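Long-range contacts in solute-binding protein (Thermoactinomyces vulgaris, PDB 2ZYK), which probably captures cyclodextrins and related maltose-type sugars outside the cell membrane for delivery to a carbohydrate transporter: residues A[175-180]-A[213-218]; A[207-212]-A[376-381]; A[166-171]-A[226-231]; A[128-133]-A[275-280]. All blocks are in the same frame, centred on the assembly; numbering follows the deposited sequence.

Contact 1. Residues A[175-180]-A[213-218]; sequences YYTYFL and NEVQKW. With GLC (alpha-D-glucopyranose), chain E; GLC (alpha-D-glucopyranose), chain B.
L180, on helix 174-181, packs against helix 206-220, with its CD2 3.3 Å from CB of E214 and 3.5 Å from CG2 of V215. That same V215 methyl also receives T177, whose CB lies 3.7 Å from it, the two side chains crossing at about a right angle. This is the tight part of the contact: one valine methyl, CG2, meets two side chains of helix 174-181. L180 CD1 meets W218 more loosely, 4.2 Å from the indole NE1, which is hydrogen-bonded to Y147. T177 OG1 in turn bonds H367, so both buried polar atoms have partners beyond the interface. Beyond its tightly packed CB, E214 bends its carboxylate away to the looser, partly exposed side, where it makes a long, weak ion pair with K184. The segment axes approach to 9.9 Å at an angle of 119°. Near the start of helix 174-181, CG of Y175 stands anti to the backbone N (chi1 174°), which presents one ring face to the chain E glucose, with the sugar's C4 3.6 Å above the ring centre; the chain B glucose comes in obliquely. Cutting Y175 back to an alanine would probably strip the chain E glucose of its aromatic floor and leave it freer to shift. An aromatic platform beneath a sugar ring is a hallmark of carbohydrate-binding sites, including those of maltose-type solute-binding proteins.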
# COMPACT_ATOMS: atom_id res chain seq x y z
N TYR A 175 7.47 -0.95 4.88
CA TYR A 175 6.52 -0.16 4.11
C TYR A 175 6.22 1.15 4.82
O TYR A 175 6.00 2.18 4.18
CB TYR A 175 5.22 -0.94 3.91
CG TYR A 175 4.15 -0.12 3.24
CD1 TYR A 175 4.16 0.07 1.86
CD2 TYR A 175 3.13 0.48 4.00
CE1 TYR A 175 3.19 0.84 1.25
CE2 TYR A 175 2.15 1.25 3.38
CZ TYR A 175 2.19 1.42 2.00
OH TYR A 175 1.23 2.18 1.38
N TYR A 176 6.20 1.10 6.15
CA TYR A 176 5.94 2.27 6.98
C TYR A 176 7.21 3.09 7.26
O TYR A 176 7.19 4.32 7.17
CB TYR A 176 5.26 1.84 8.29
CG TYR A 176 3.82 1.37 8.11
CD1 TYR A 176 3.54 0.08 7.64
CD2 TYR A 176 2.75 2.20 8.41
CE1 TYR A 176 2.25 -0.36 7.48
CE2 TYR A 176 1.46 1.77 8.25
CZ TYR A 176 1.21 0.49 7.78
OH TYR A 176 -0.07 0.06 7.62
N THR A 177 8.30 2.39 7.59
CA THR A 177 9.52 3.05 8.05
C THR A 177 10.39 3.61 6.93
O THR A 177 11.48 4.12 7.18
CB THR A 177 10.39 2.12 8.90
OG1 THR A 177 10.91 1.06 8.08
CG2 THR A 177 9.60 1.55 10.06
N TYR A 178 9.91 3.55 5.69
CA TYR A 178 10.73 3.88 4.53
C TYR A 178 11.04 5.38 4.37
O TYR A 178 12.12 5.74 3.89
CB TYR A 178 10.11 3.32 3.24
CG TYR A 178 10.73 3.88 1.98
CD1 TYR A 178 11.89 3.32 1.45
CD2 TYR A 178 10.17 4.99 1.35
CE1 TYR A 178 12.47 3.84 0.30
CE2 TYR A 178 10.75 5.53 0.20
CZ TYR A 178 11.89 4.95 -0.31
OH TYR A 178 12.45 5.47 -1.44
N PHE A 179 10.09 6.23 4.76
CA PHE A 179 10.27 7.69 4.70
C PHE A 179 11.48 8.14 5.50
O PHE A 179 11.90 9.30 5.46
CB PHE A 179 9.00 8.42 5.18
CG PHE A 179 8.85 8.50 6.70
CD1 PHE A 179 9.38 9.58 7.41
CD2 PHE A 179 8.15 7.52 7.40
CE1 PHE A 179 9.22 9.68 8.80
CE2 PHE A 179 7.98 7.61 8.79
CZ PHE A 179 8.52 8.70 9.49
N LEU A 180 12.05 7.18 6.20
CA LEU A 180 12.97 7.40 7.27
C LEU A 180 14.35 6.88 6.87
O LEU A 180 15.37 7.43 7.30
CB LEU A 180 12.40 6.67 8.46
CG LEU A 180 12.76 6.85 9.90
CD1 LEU A 180 11.50 7.11 10.65
CD2 LEU A 180 13.37 5.56 10.31
N ASN A 213 18.87 3.09 12.36
CA ASN A 213 19.17 3.77 13.62
C ASN A 213 17.96 4.58 14.10
O ASN A 213 17.72 4.67 15.30
CB ASN A 213 20.38 4.71 13.49
CG ASN A 213 21.73 3.99 13.57
OD1 ASN A 213 22.78 4.61 13.39
ND2 ASN A 213 21.70 2.69 13.85
N GLU A 214 17.23 5.17 13.17
CA GLU A 214 16.01 5.92 13.49
C GLU A 214 14.84 5.01 13.86
O GLU A 214 14.08 5.34 14.77
CB GLU A 214 15.60 6.85 12.34
CG GLU A 214 16.55 8.00 12.08
CD GLU A 214 16.66 8.99 13.25
OE1 GLU A 214 15.70 9.14 14.05
OE2 GLU A 214 17.73 9.63 13.35
N VAL A 215 14.71 3.88 13.18
CA VAL A 215 13.71 2.86 13.53
C VAL A 215 13.95 2.35 14.95
O VAL A 215 13.01 2.23 15.74
CB VAL A 215 13.74 1.66 12.54
CG1 VAL A 215 12.83 0.54 13.02
CG2 VAL A 215 13.36 2.11 11.12
N GLN A 216 15.22 2.05 15.26
CA GLN A 216 15.61 1.58 16.58
C GLN A 216 15.14 2.50 17.72
O GLN A 216 14.59 2.04 18.72
CB GLN A 216 17.12 1.38 16.65
CG GLN A 216 17.60 0.92 18.03
CD GLN A 216 18.99 0.34 18.01
OE1 GLN A 216 19.94 0.96 17.53
NE2 GLN A 216 19.13 -0.87 18.56
N LYS A 217 15.36 3.81 17.54
CA LYS A 217 14.96 4.81 18.53
C LYS A 217 13.45 4.84 18.83
O LYS A 217 13.05 5.28 19.92
CB LYS A 217 15.46 6.20 18.11
CG LYS A 217 16.95 6.42 18.32
CD LYS A 217 17.43 7.66 17.58
CE LYS A 217 18.85 8.05 17.99
NZ LYS A 217 19.45 9.07 17.06
N TRP A 218 12.63 4.36 17.89
CA TRP A 218 11.18 4.22 18.11
C TRP A 218 10.82 3.16 19.14
O TRP A 218 9.82 3.29 19.86
CB TRP A 218 10.45 3.96 16.79
CG TRP A 218 10.21 5.22 16.07
CD1 TRP A 218 10.99 5.76 15.10
CD2 TRP A 218 9.15 6.15 16.31
NE1 TRP A 218 10.48 6.96 14.70
CE2 TRP A 218 9.35 7.23 15.42
CE3 TRP A 218 8.05 6.17 17.18
CZ2 TRP A 218 8.48 8.33 15.38
CZ3 TRP A 218 7.18 7.26 17.13
CH2 TRP A 218 7.40 8.32 16.24
C1 GLC E . -1.23 -1.45 3.07
C2 GLC E . -0.84 -1.18 1.63
C3 GLC E . 0.14 -2.24 1.12
C4 GLC E . 1.32 -2.45 2.07
C5 GLC E . 0.79 -2.72 3.48
C6 GLC E . 1.88 -2.85 4.53
O2 GLC E . -2.01 -1.22 0.84
O3 GLC E . 0.63 -1.85 -0.16
O4 GLC E . 2.06 -3.60 1.63
O5 GLC E . -0.08 -1.65 3.89
O6 GLC E . 1.44 -3.68 5.60
C1 GLC B . 3.37 -3.39 1.21
C2 GLC B . 3.57 -4.00 -0.17
C3 GLC B . 3.35 -5.53 -0.09
C4 GLC B . 4.20 -6.15 1.02
C5 GLC B . 4.09 -5.38 2.33
C6 GLC B . 5.14 -5.82 3.33
O2 GLC B . 2.65 -3.42 -1.08
O3 GLC B . 3.70 -6.13 -1.33
O4 GLC B . 3.76 -7.50 1.23
O5 GLC B . 4.30 -3.97 2.10
O6 GLC B . 4.95 -5.19 4.59

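Contact 2. Residues A[207-212]-A[376-381]; sequences EAVQGM and TPEQAL
M212 sets its CB and CG against the CA-CB side of P377, with CG of M212 3.6 Å from CB of P377. Its CG stands anti to the backbone N (chi1 -176°), and the chain then bends at the next two torsions, which carries the methyl CE on to L381, 3.7 Å from CD2 of that leucine. The M212 and L381 side chains run past each other in opposite directions, so that the methionine bridges two residues one turn apart on helix 377-395. L381 rests its other methyl against helix 206-220: CD1 lies 3.4 Å from the carbonyl O of A208 and 4.0 Å from the CB of A208, and V209 CG2 flanks the same methyl at 4.2 Å. These contacts bury 324 Å² where the segment axes cross at 116°, 9.2 Å apart. P377 opens its helix, and the turn is capped by T376 at the N-cap position, where OG1 accepts the backbone N-H of Q379 at 3.1 Å in a nearly straight bond. Behind the contact, helix 357-371 supplies H367 and V370 against M212 and I363 against L381. No hydrogen bond or salt bridge joins the two segments. Helix 206-220 and the start of helix 377-395 are thus held here by the fit of methyl, methylene and proline surfaces, a chemistry that depends on shape more than on direction.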
# COMPACT_ATOMS: atom_id res chain seq x y z
N GLU A 207 23.96 5.08 4.72
CA GLU A 207 22.69 5.84 4.81
C GLU A 207 21.50 4.97 5.21
O GLU A 207 20.53 5.48 5.80
CB GLU A 207 22.39 6.58 3.50
CG GLU A 207 23.45 7.59 3.07
CD GLU A 207 24.56 6.96 2.25
OE1 GLU A 207 24.31 5.92 1.61
OE2 GLU A 207 25.68 7.51 2.23
N ALA A 208 21.57 3.68 4.88
CA ALA A 208 20.56 2.71 5.31
C ALA A 208 20.72 2.38 6.79
O ALA A 208 19.72 2.19 7.49
CB ALA A 208 20.63 1.44 4.46
N VAL A 209 21.96 2.33 7.26
CA VAL A 209 22.26 2.08 8.67
C VAL A 209 21.70 3.20 9.52
O VAL A 209 21.13 2.94 10.58
CB VAL A 209 23.78 1.93 8.95
CG1 VAL A 209 24.04 1.66 10.43
CG2 VAL A 209 24.35 0.81 8.11
N GLN A 210 21.87 4.44 9.05
CA GLN A 210 21.37 5.61 9.77
C GLN A 210 19.86 5.58 9.87
O GLN A 210 19.29 5.95 10.89
CB GLN A 210 21.81 6.91 9.10
CG GLN A 210 23.31 7.19 9.12
CD GLN A 210 23.67 8.44 8.32
OE1 GLN A 210 23.69 8.43 7.09
NE2 GLN A 210 23.94 9.53 9.03
N GLY A 211 19.22 5.11 8.79
CA GLY A 211 17.76 4.96 8.73
C GLY A 211 17.24 3.95 9.73
O GLY A 211 16.20 4.16 10.36
N MET A 212 17.96 2.84 9.87
CA MET A 212 17.58 1.77 10.79
C MET A 212 17.85 2.23 12.21
O MET A 212 17.15 1.82 13.15
CB MET A 212 18.33 0.46 10.45
CG MET A 212 17.92 -0.74 11.30
SD MET A 212 16.16 -1.18 11.19
CE MET A 212 16.26 -2.39 9.88
N THR A 376 22.22 -5.65 15.90
CA THR A 376 22.45 -4.22 15.63
C THR A 376 21.89 -3.85 14.26
O THR A 376 21.69 -4.73 13.42
CB THR A 376 23.97 -3.89 15.63
OG1 THR A 376 24.61 -4.52 14.52
CG2 THR A 376 24.63 -4.34 16.93
N PRO A 377 21.63 -2.54 14.03
CA PRO A 377 21.21 -2.07 12.72
C PRO A 377 22.15 -2.47 11.58
O PRO A 377 21.68 -2.81 10.50
CB PRO A 377 21.19 -0.55 12.89
CG PRO A 377 20.90 -0.37 14.33
CD PRO A 377 21.68 -1.44 15.01
N GLU A 378 23.46 -2.43 11.82
CA GLU A 378 24.45 -2.82 10.81
C GLU A 378 24.40 -4.31 10.47
O GLU A 378 24.33 -4.67 9.29
CB GLU A 378 25.86 -2.40 11.25
CG GLU A 378 27.00 -2.85 10.32
CD GLU A 378 27.13 -2.00 9.04
OE1 GLU A 378 26.31 -1.08 8.84
OE2 GLU A 378 28.07 -2.24 8.24
N GLN A 379 24.42 -5.16 11.48
CA GLN A 379 24.37 -6.61 11.25
C GLN A 379 23.01 -7.07 10.73
O GLN A 379 22.94 -7.96 9.86
CB GLN A 379 24.74 -7.38 12.51
CG GLN A 379 25.11 -8.85 12.26
CD GLN A 379 26.25 -9.02 11.26
OE1 GLN A 379 26.08 -9.63 10.21
NE2 GLN A 379 27.42 -8.47 11.59
N ALA A 380 21.94 -6.48 11.24
CA ALA A 380 20.62 -6.84 10.76
C ALA A 380 20.49 -6.54 9.26
O ALA A 380 19.94 -7.35 8.51
CB ALA A 380 19.52 -6.15 11.57
N LEU A 381 21.02 -5.39 8.83
CA LEU A 381 20.95 -4.97 7.44
C LEU A 381 21.83 -5.79 6.50
O LEU A 381 21.39 -6.15 5.42
CB LEU A 381 21.27 -3.47 7.31
CG LEU A 381 20.20 -2.50 7.85
CD1 LEU A 381 20.61 -1.07 7.59
CD2 LEU A 381 18.83 -2.78 7.26

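Contact 3. Residues A[166-171]-A[226-231]; sequences GVLFEA and QSLKAD. With GLC (alpha-D-glucopyranose), chain C.
An inverse gamma turn centred on E170 ends strand 165-169, and L228 packs into the backbone of this turn while A230 meets its glutamate. The turn is closed by a weak bond from A171 N to F169 O. That carbonyl oxygen is also approached by CD1 of L228, 3.4 Å away, and the same methyl reaches 4.1 Å from A171 N, so one leucine methyl lies against the backbone atoms that close the turn. Its other branch turns to the strand: CD2 of L228 lies 3.9 Å from CD1 of L168, the two leucines crossing at a slant. E170 works in a different direction. From a first torsion of -92° its chain runs on extended (chi2 174°), and the carboxylate comes to rest at the start of helix 230-238, with OE1 3.3 Å from CB of A230 and CD 3.7 Å from the backbone N of A230. No hydrogen bond is made across the segments; OE2 is held by N173 instead. A carboxylate beside a helix N-terminus would probably gain some stabilisation of its charge. Bound glucose touches both E170 and A230, so this corner belongs to the sugar-binding wall. Around it, L168 is bonded through its backbone to A244 of strand 242-247, F169 meets W218 edge-to-face, and F219 of helix 206-220 lies against both A171 and L228.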
# COMPACT_ATOMS: atom_id res chain seq x y z
N GLY A 166 1.18 8.57 22.38
CA GLY A 166 1.01 9.80 21.63
C GLY A 166 1.16 9.48 20.16
O GLY A 166 0.43 10.00 19.32
N VAL A 167 2.13 8.61 19.85
CA VAL A 167 2.36 8.15 18.48
C VAL A 167 2.60 6.65 18.42
O VAL A 167 3.55 6.12 19.03
CB VAL A 167 3.56 8.87 17.79
CG1 VAL A 167 3.48 8.67 16.30
CG2 VAL A 167 3.58 10.36 18.13
N LEU A 168 1.76 5.96 17.65
CA LEU A 168 1.92 4.52 17.45
C LEU A 168 1.83 4.20 15.96
O LEU A 168 0.97 4.74 15.27
CB LEU A 168 0.86 3.75 18.24
CG LEU A 168 0.86 2.23 18.14
CD1 LEU A 168 1.98 1.60 18.99
CD2 LEU A 168 -0.49 1.73 18.58
N PHE A 169 2.73 3.36 15.47
CA PHE A 169 2.66 2.87 14.09
C PHE A 169 3.50 1.61 13.89
O PHE A 169 4.26 1.23 14.76
CB PHE A 169 3.03 3.99 13.09
CG PHE A 169 4.50 4.25 12.97
CD1 PHE A 169 5.17 5.01 13.93
CD2 PHE A 169 5.21 3.77 11.87
CE1 PHE A 169 6.53 5.26 13.81
CE2 PHE A 169 6.58 4.02 11.75
CZ PHE A 169 7.24 4.76 12.72
N GLU A 170 3.34 0.95 12.74
CA GLU A 170 4.07 -0.26 12.42
C GLU A 170 5.53 0.01 12.13
O GLU A 170 5.97 -0.05 10.98
CB GLU A 170 3.44 -0.98 11.23
CG GLU A 170 2.42 -2.01 11.63
CD GLU A 170 1.71 -2.58 10.43
OE1 GLU A 170 0.63 -2.07 10.08
OE2 GLU A 170 2.24 -3.55 9.84
N ALA A 171 6.29 0.29 13.18
CA ALA A 171 7.70 0.65 13.04
C ALA A 171 8.61 -0.56 12.84
O ALA A 171 9.83 -0.42 12.76
CB ALA A 171 8.15 1.49 14.23
N GLN A 226 7.32 -4.39 21.05
CA GLN A 226 7.78 -5.42 20.13
C GLN A 226 6.57 -6.18 19.63
O GLN A 226 5.51 -6.12 20.26
CB GLN A 226 8.74 -6.39 20.83
CG GLN A 226 9.92 -5.74 21.51
CD GLN A 226 10.75 -6.73 22.30
OE1 GLN A 226 11.40 -6.38 23.29
NE2 GLN A 226 10.73 -7.99 21.86
N SER A 227 6.73 -6.88 18.51
CA SER A 227 5.69 -7.73 17.91
C SER A 227 4.42 -6.96 17.49
O SER A 227 3.31 -7.50 17.51
CB SER A 227 5.34 -8.91 18.83
OG SER A 227 4.51 -9.85 18.18
N LEU A 228 4.61 -5.70 17.11
CA LEU A 228 3.56 -4.86 16.54
C LEU A 228 2.95 -5.43 15.27
O LEU A 228 3.63 -6.02 14.45
CB LEU A 228 4.13 -3.48 16.18
CG LEU A 228 4.17 -2.38 17.22
CD1 LEU A 228 5.14 -1.31 16.77
CD2 LEU A 228 2.78 -1.82 17.41
N LYS A 229 1.64 -5.22 15.13
CA LYS A 229 0.93 -5.49 13.89
C LYS A 229 -0.19 -4.46 13.69
O LYS A 229 -0.57 -3.74 14.62
CB LYS A 229 0.38 -6.93 13.87
CG LYS A 229 -0.49 -7.32 15.05
CD LYS A 229 -0.95 -8.76 14.91
CE LYS A 229 -2.01 -9.09 15.93
NZ LYS A 229 -2.45 -10.49 15.80
N ALA A 230 -0.72 -4.41 12.47
CA ALA A 230 -1.77 -3.46 12.08
C ALA A 230 -2.99 -3.51 13.01
O ALA A 230 -3.56 -2.46 13.32
CB ALA A 230 -2.17 -3.71 10.64
N ASP A 231 -3.36 -4.72 13.44
CA ASP A 231 -4.45 -4.93 14.41
C ASP A 231 -4.21 -4.22 15.74
O ASP A 231 -5.15 -3.69 16.34
CB ASP A 231 -4.69 -6.43 14.66
CG ASP A 231 -5.71 -7.02 13.71
OD1 ASP A 231 -6.33 -6.25 12.95
OD2 ASP A 231 -5.91 -8.26 13.72
C1 GLC C . -5.40 -12.04 7.81
C2 GLC C . -6.50 -11.94 6.76
C3 GLC C . -6.65 -10.49 6.28
C4 GLC C . -6.84 -9.53 7.46
C5 GLC C . -5.72 -9.73 8.47
C6 GLC C . -5.92 -8.90 9.73
O2 GLC C . -6.17 -12.78 5.65
O3 GLC C . -7.77 -10.41 5.41
O4 GLC C . -6.80 -8.17 6.97
O5 GLC C . -5.65 -11.12 8.87
O6 GLC C . -4.80 -8.05 9.97

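Contact 4. Residues A[128-133]-A[275-280]; sequences IESVAL and AQTFIG. With GLC (alpha-D-glucopyranose), chain E.
The hydroxyl oxygen OG of S130 is gripped twice: it donates to V131 O at 2.9 Å, and it is hydrogen-bonded to OG1 of T277 at 2.8 Å. T277 OG1 has a further partner in Q343, so the small polar cluster is satisfied although buried. Beside it, where the two segments part, a water fills in for direct pairing: it accepts from V131 N and donates to F278 O, each 2.7 Å from the water oxygen. The strands proper meet at the antiparallel hydrogen-bonded pair of E129 and G280. G280 N gives an almost straight bond (173°) to E129 O at 2.9 Å, whereas the return bond from E129 N to G280 O is weak and strongly bent. On one side of this pair, I128 and I279 lie side by side, CD1 of the first 3.7 Å from CG2 of the second. On the glucose side, CG of E129 sits in the crowded position between backbone N and carbonyl carbon (chi1 83°), and the extended chain beyond it lifts OE2 to accept the chain E glucose O2 at 2.8 Å. With a leucine in place of E129, that sugar hydroxyl would probably lose its acceptor, and K282 would lose the partner of its long, weak ion pair with OE1. Strand 120-129 lies in one sheet and strand 132-136 in another, so the chain changes sheets here, consistent with one of the crossings between lobes that line the ligand cleft in bacterial solute-binding proteins.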
# COMPACT_ATOMS: atom_id res chain seq x y z
N ILE A 128 -5.01 5.27 -5.28
CA ILE A 128 -3.67 5.81 -5.13
C ILE A 128 -3.53 6.07 -3.62
O ILE A 128 -4.47 6.59 -2.98
CB ILE A 128 -3.51 7.12 -5.95
CG1 ILE A 128 -2.11 7.72 -5.80
CG2 ILE A 128 -4.62 8.14 -5.59
CD1 ILE A 128 -1.18 7.30 -6.86
N GLU A 129 -2.40 5.70 -3.04
CA GLU A 129 -2.31 5.70 -1.59
C GLU A 129 -0.93 5.97 -1.03
O GLU A 129 0.09 5.59 -1.60
CB GLU A 129 -2.85 4.38 -1.03
CG GLU A 129 -1.84 3.27 -1.04
CD GLU A 129 -2.43 1.92 -0.75
OE1 GLU A 129 -3.66 1.80 -0.47
OE2 GLU A 129 -1.65 0.97 -0.81
N SER A 130 -0.92 6.64 0.11
CA SER A 130 0.28 6.84 0.87
C SER A 130 -0.13 6.91 2.33
O SER A 130 -1.28 7.29 2.63
CB SER A 130 0.98 8.13 0.45
OG SER A 130 1.87 8.58 1.45
N VAL A 131 0.78 6.52 3.21
CA VAL A 131 0.59 6.70 4.64
C VAL A 131 0.67 8.19 4.95
O VAL A 131 1.34 8.94 4.25
CB VAL A 131 1.62 5.89 5.49
CG1 VAL A 131 1.40 4.38 5.33
CG2 VAL A 131 3.05 6.27 5.14
N ALA A 132 -0.05 8.61 5.98
CA ALA A 132 0.05 9.99 6.48
C ALA A 132 -0.13 10.01 8.00
O ALA A 132 -0.33 8.96 8.61
CB ALA A 132 -0.98 10.90 5.79
N LEU A 133 -0.05 11.20 8.60
CA LEU A 133 -0.29 11.35 10.03
C LEU A 133 -1.79 11.50 10.33
O LEU A 133 -2.37 12.56 10.11
CB LEU A 133 0.50 12.53 10.60
CG LEU A 133 0.56 12.59 12.13
CD1 LEU A 133 1.69 11.72 12.65
CD2 LEU A 133 0.73 14.02 12.60
N ALA A 275 8.84 14.61 3.85
CA ALA A 275 8.92 13.18 4.14
C ALA A 275 8.64 12.45 2.83
O ALA A 275 7.75 12.84 2.08
CB ALA A 275 7.92 12.79 5.20
N GLN A 276 9.44 11.43 2.55
CA GLN A 276 9.31 10.68 1.31
C GLN A 276 8.72 9.27 1.57
O GLN A 276 9.44 8.31 1.79
CB GLN A 276 10.67 10.63 0.59
CG GLN A 276 10.61 10.06 -0.83
CD GLN A 276 11.94 10.16 -1.56
OE1 GLN A 276 12.59 11.21 -1.56
NE2 GLN A 276 12.35 9.06 -2.19
N THR A 277 7.39 9.20 1.57
CA THR A 277 6.68 7.94 1.78
C THR A 277 6.66 7.10 0.51
O THR A 277 6.98 7.58 -0.59
CB THR A 277 5.22 8.20 2.19
OG1 THR A 277 4.62 9.06 1.21
CG2 THR A 277 5.13 8.87 3.56
N PHE A 278 6.29 5.83 0.65
CA PHE A 278 5.96 5.00 -0.50
C PHE A 278 4.59 5.39 -1.04
O PHE A 278 3.70 5.81 -0.29
CB PHE A 278 5.94 3.51 -0.14
CG PHE A 278 7.27 2.82 -0.26
CD1 PHE A 278 7.71 1.98 0.76
CD2 PHE A 278 8.06 2.98 -1.39
CE1 PHE A 278 8.93 1.32 0.65
CE2 PHE A 278 9.29 2.32 -1.51
CZ PHE A 278 9.72 1.49 -0.48
N ILE A 279 4.44 5.24 -2.36
CA ILE A 279 3.16 5.41 -3.05
C ILE A 279 2.73 4.04 -3.55
O ILE A 279 3.51 3.33 -4.21
CB ILE A 279 3.28 6.36 -4.26
CG1 ILE A 279 3.72 7.76 -3.82
CG2 ILE A 279 1.95 6.42 -5.05
CD1 ILE A 279 3.99 8.70 -4.99
N GLY A 280 1.49 3.68 -3.23
CA GLY A 280 0.90 2.42 -3.67
C GLY A 280 -0.34 2.62 -4.52
O GLY A 280 -1.24 3.37 -4.15
C1 GLC E . -1.23 -1.45 3.07
C2 GLC E . -0.84 -1.18 1.63
C3 GLC E . 0.14 -2.24 1.12
C4 GLC E . 1.32 -2.45 2.07
C5 GLC E . 0.79 -2.72 3.48
C6 GLC E . 1.88 -2.85 4.53
O2 GLC E . -2.01 -1.22 0.84
O3 GLC E . 0.63 -1.85 -0.16
O4 GLC E . 2.06 -3.60 1.63
O5 GLC E . -0.08 -1.65 3.89
O6 GLC E . 1.44 -3.68 5.60
O HOH W 1 2.65 5.00 2.07

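Overall arrangement
Contact 1 is the hub, its centre about 10, 12 and 14 Å from the centres of contacts 2, 3 and 4. Helix 206-220 carries one side of both contacts 1 and 2, with L180 CD2 3.2 Å from G211 O where they join. V215 CG1 lies 3.2 Å from A171 O, linking contacts 1 and 3, and the stacked rings of Y178 and F278 link contacts 1 and 4. The chain E glucose is shared by contacts 1 and 4, and contact 3 lies beside other glucose units. Contact 2 stands back: the side chain of M212 is about 13 Å from a bound glucose, and the centre of contact 2 lies about 22 Å from that of contact 4.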